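Siroheme decarboxylase (Hydrogenobacter thermophilus, PDB 4CH7) catalyses the decarboxylation of siroheme to 12,18-didecarboxysiroheme, releasing two molecules of carbon dioxide, a step in the biosynthesis of heme d1. Local coordinates at residues K7-I12 with D47-H52; K14-P17 with P22-V25. All blocks are in the same frame, centred on the assembly; numbering follows the deposited sequence.

Contact 1 (K7-I12 with D47-H52)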
# COMPACT_ATOMS: atom_id res chain seq x y z
N LYS A 7 -4.33 10.32 -24.84
CA LYS A 7 -3.49 9.19 -25.23
C LYS A 7 -2.27 9.02 -24.31
O LYS A 7 -1.91 7.90 -23.95
CB LYS A 7 -3.01 9.34 -26.67
CG LYS A 7 -3.88 8.65 -27.70
CD LYS A 7 -3.30 8.82 -29.09
CE LYS A 7 -3.14 10.29 -29.44
NZ LYS A 7 -2.53 10.48 -30.79
N ILE A 8 -1.65 10.14 -23.95
CA ILE A 8 -0.48 10.13 -23.09
C ILE A 8 -0.85 9.71 -21.67
O ILE A 8 -0.20 8.84 -21.08
CB ILE A 8 0.17 11.52 -23.04
CG1 ILE A 8 0.79 11.87 -24.38
CG2 ILE A 8 1.24 11.57 -21.96
CD1 ILE A 8 1.31 13.29 -24.46
N LEU A 9 -1.88 10.35 -21.12
CA LEU A 9 -2.40 10.03 -19.80
C LEU A 9 -2.72 8.55 -19.69
O LEU A 9 -2.40 7.90 -18.70
CB LEU A 9 -3.65 10.86 -19.51
CG LEU A 9 -4.43 10.45 -18.26
CD1 LEU A 9 -3.61 10.70 -17.02
CD2 LEU A 9 -5.77 11.16 -18.18
N LYS A 10 -3.36 8.02 -20.73
CA LYS A 10 -3.73 6.61 -20.79
C LYS A 10 -2.51 5.68 -20.82
O LYS A 10 -2.49 4.64 -20.16
CB LYS A 10 -4.61 6.35 -22.02
CG LYS A 10 -4.95 4.89 -22.26
CD LYS A 10 -5.64 4.68 -23.60
CE LYS A 10 -6.05 3.23 -23.79
NZ LYS A 10 -4.89 2.30 -23.73
N ILE A 11 -1.48 6.07 -21.58
CA ILE A 11 -0.35 5.19 -21.84
C ILE A 11 0.68 5.12 -20.70
O ILE A 11 1.36 4.11 -20.55
CB ILE A 11 0.35 5.54 -23.19
CG1 ILE A 11 1.14 4.34 -23.73
CG2 ILE A 11 1.25 6.76 -23.04
CD1 ILE A 11 1.78 4.58 -25.08
N ILE A 12 0.78 6.18 -19.91
CA ILE A 12 1.73 6.20 -18.79
C ILE A 12 1.16 5.53 -17.55
O ILE A 12 1.83 5.43 -16.51
CB ILE A 12 2.16 7.63 -18.44
CG1 ILE A 12 0.95 8.47 -18.02
CG2 ILE A 12 2.88 8.25 -19.62
CD1 ILE A 12 1.30 9.90 -17.64
N ASP A 47 0.67 19.14 -12.20
CA ASP A 47 -0.67 19.62 -11.93
C ASP A 47 -1.49 18.69 -11.04
O ASP A 47 -2.41 19.13 -10.36
CB ASP A 47 -1.38 19.94 -13.25
CG ASP A 47 -0.61 20.94 -14.09
OD1 ASP A 47 0.26 21.63 -13.53
OD2 ASP A 47 -0.87 21.03 -15.30
N GLY A 48 -1.15 17.40 -11.02
CA GLY A 48 -1.67 16.51 -10.00
C GLY A 48 -2.89 15.65 -10.30
O GLY A 48 -3.64 15.31 -9.38
N ILE A 49 -3.10 15.29 -11.56
CA ILE A 49 -4.11 14.28 -11.89
C ILE A 49 -3.41 12.93 -11.89
O ILE A 49 -4.02 11.89 -11.62
CB ILE A 49 -4.83 14.57 -13.23
CG1 ILE A 49 -6.33 14.34 -13.07
CG2 ILE A 49 -4.27 13.72 -14.36
CD1 ILE A 49 -6.95 15.14 -11.95
N VAL A 50 -2.12 12.97 -12.22
CA VAL A 50 -1.19 11.93 -11.83
C VAL A 50 -0.15 12.73 -11.05
O VAL A 50 0.17 13.85 -11.42
CB VAL A 50 -0.58 11.20 -13.05
CG1 VAL A 50 -1.67 10.51 -13.86
CG2 VAL A 50 0.21 12.14 -13.94
N ARG A 51 0.32 12.21 -9.92
CA ARG A 51 1.22 13.01 -9.10
C ARG A 51 2.62 12.43 -9.10
O ARG A 51 3.57 13.05 -8.61
CB ARG A 51 0.70 13.10 -7.66
CG ARG A 51 -0.34 14.18 -7.44
CD ARG A 51 -1.57 13.62 -6.75
NE ARG A 51 -2.45 12.92 -7.68
CZ ARG A 51 -3.08 11.79 -7.40
NH1 ARG A 51 -2.92 11.21 -6.22
NH2 ARG A 51 -3.87 11.22 -8.31
N HIS A 52 2.74 11.24 -9.67
CA HIS A 52 3.99 10.51 -9.62
C HIS A 52 4.07 9.51 -10.75
O HIS A 52 3.10 9.31 -11.50
CB HIS A 52 4.10 9.80 -8.27
CG HIS A 52 5.48 9.78 -7.71
ND1 HIS A 52 6.18 8.61 -7.50
CD2 HIS A 52 6.29 10.78 -7.30
CE1 HIS A 52 7.36 8.89 -6.99
NE2 HIS A 52 7.46 10.21 -6.86

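Contact 2 (K14-P17 with P22-V25)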
# COMPACT_ATOMS: atom_id res chain seq x y z
N LYS A 14 -0.20 2.51 -18.12
CA LYS A 14 0.16 1.14 -18.50
C LYS A 14 1.59 0.89 -18.05
O LYS A 14 2.35 1.83 -17.82
CB LYS A 14 0.04 0.95 -20.01
CG LYS A 14 -1.34 1.28 -20.57
CD LYS A 14 -1.47 0.85 -22.02
CE LYS A 14 -1.42 -0.66 -22.17
NZ LYS A 14 -1.78 -1.10 -23.55
N ASP A 15 1.95 -0.38 -17.91
CA ASP A 15 3.31 -0.74 -17.52
C ASP A 15 4.31 -0.19 -18.54
O ASP A 15 4.17 -0.41 -19.74
CB ASP A 15 3.46 -2.25 -17.40
CG ASP A 15 4.83 -2.67 -16.89
OD1 ASP A 15 5.52 -1.83 -16.27
OD2 ASP A 15 5.21 -3.84 -17.11
N ILE A 16 5.30 0.55 -18.05
CA ILE A 16 6.30 1.17 -18.90
C ILE A 16 7.45 0.19 -19.16
O ILE A 16 8.05 -0.32 -18.22
CB ILE A 16 6.81 2.47 -18.28
CG1 ILE A 16 5.66 3.46 -18.14
CG2 ILE A 16 7.93 3.09 -19.10
CD1 ILE A 16 6.07 4.81 -17.64
N PRO A 17 7.75 -0.06 -20.45
CA PRO A 17 8.68 -1.12 -20.85
C PRO A 17 10.08 -0.98 -20.25
O PRO A 17 10.61 0.13 -20.16
CB PRO A 17 8.75 -0.99 -22.37
CG PRO A 17 8.27 0.41 -22.67
CD PRO A 17 7.24 0.68 -21.61
N PRO A 22 12.44 4.04 -22.80
CA PRO A 22 11.02 3.66 -22.73
C PRO A 22 10.09 4.77 -23.22
O PRO A 22 9.02 4.48 -23.73
CB PRO A 22 10.80 3.41 -21.24
CG PRO A 22 11.82 4.27 -20.55
CD PRO A 22 13.02 4.25 -21.46
N PHE A 23 10.51 6.02 -23.07
CA PHE A 23 9.70 7.15 -23.52
C PHE A 23 9.81 7.36 -25.03
O PHE A 23 8.93 7.97 -25.64
CB PHE A 23 10.08 8.42 -22.77
CG PHE A 23 9.82 8.35 -21.29
CD1 PHE A 23 8.53 8.15 -20.81
CD2 PHE A 23 10.86 8.48 -20.38
CE1 PHE A 23 8.29 8.08 -19.44
CE2 PHE A 23 10.63 8.42 -19.02
CZ PHE A 23 9.33 8.22 -18.55
N SER A 24 10.88 6.85 -25.62
CA SER A 24 11.01 6.83 -27.08
C SER A 24 9.96 5.87 -27.64
O SER A 24 9.29 6.16 -28.63
CB SER A 24 12.42 6.38 -27.48
OG SER A 24 12.67 6.64 -28.84
N VAL A 25 9.81 4.73 -26.96
CA VAL A 25 8.82 3.72 -27.34
C VAL A 25 7.39 4.24 -27.17
O VAL A 25 6.56 4.08 -28.06
CB VAL A 25 9.00 2.43 -26.51
CG1 VAL A 25 7.92 1.42 -26.85
CG2 VAL A 25 10.38 1.83 -26.76

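Contact 1 (K7-I12 with D47-H52)
Leu9 reaches from helix 4-11 to Ile49 and Val50, two residues of the loop that follows helix 34-47. Followed outward, its side chain has no partner on 47-52 until the tip: CB and CG act as the arm, with CG anti to the backbone N (chi1 170°), and this torsion carries the branch across although the CB itself does not aim at the loop. CD1 does all the touching. Leu9 CD1 sits 3.7 Å from CG1 of Val50 and 4.1 Å from CG2 of Ile49, so one methyl is shared by two neighbouring loop residues. The side chains of Leu9 and Val50 run antiparallel past one another, while Leu9 and Ile49 meet at about a right angle. Both segments belong to the first helix-turn-helix domain of the NirDL type, and the contact brings its first helix against the exit of helix 34-47, where Gly48 leaves helical geometry with positive phi (97°). One turn along from Leu9, just past the helix end, the buried Ile12 adds a looser touch, its CD1 lying 4.5 Å from Val50 CG2. The two methyls of Val50 thus divide the work, CG1 serving Leu9 and CG2 serving Ile12. Ile12 and Val50 also pack on helix 34-47, on Ile41 and Leu44 respectively. Ile49 faces the contact with its CB, but its CG1 branch turns off elsewhere, and only CG2 stays close.

Contact 2 (K14-P17 with P22-V25)
The phenyl ring of Phe23 meets Ile16 obliquely: the ring atom CE1 lies 4.3 Å from Ile16 CD1, at the far end of the isoleucine. The CB of Phe23 is directed away from 14-17, yet the ring comes back within range of that methyl. Elsewhere Phe23 touches Leu38 and Glu34 of helix 34-47 and Leu185 of a loop. The other flat groups are two proline rings, Pro17 and Pro22, which close on each other at a slant rather than stacking. Pro22 presents CB, which lies 4.2 Å from CG of Pro17 and 3.5 Å from the carbonyl O of the same residue. Pro22 CB also meets Ile16 CG2 at 3.6 Å, so one ring carbon is met by both Ile16 and Pro17. Ile16 divides its branches between two partners: CG2, anti to the backbone N, goes to Pro22, while CG1 lies anti to the carbonyl carbon (chi1 -62°) and the extended second torsion (chi2 -175°) brings CD1 up to the Phe23 ring. On Pro17 the CG atom is likewise shared, because CG1 of Val25 approaches it to 4.3 Å. Apart from the Pro17 carbonyl O, all the approaches join carbon atoms, and three of the five touching residues are buried. The backbone of Ile16 is also hydrogen-bonded to that of Ile220 in strand 217-222, and Pro22 also rests on Pro189. Pro22 stands at the start of helix 22-30, and the whole arrangement folds the connection between the first and second helices of a helix-turn-helix domain against the start of its second helix.

In the fold
Contacts 1 and 2 lie within the same NirDL-like helix-turn-helix domain, on one side of the chain's centre, with their own centres about 13 Å apart. The segments of contact 2 fall between those of contact 1 in the sequence: helix 4-11 is followed by the 14-17 loop and helix 22-30, then by helix 34-47 and the loop after it, which returns to the first helix. Contact 1 thus joins the two ends of the three-helix unit, while contact 2 packs the connection between the first two helices against the start of the second. Both lie away from His93, the probable active-site residue. Beyond 47-52 the chain enters strand 53-57, which pairs antiparallel with strand 217-222, so the unit continues into the small sheet shared with the second half.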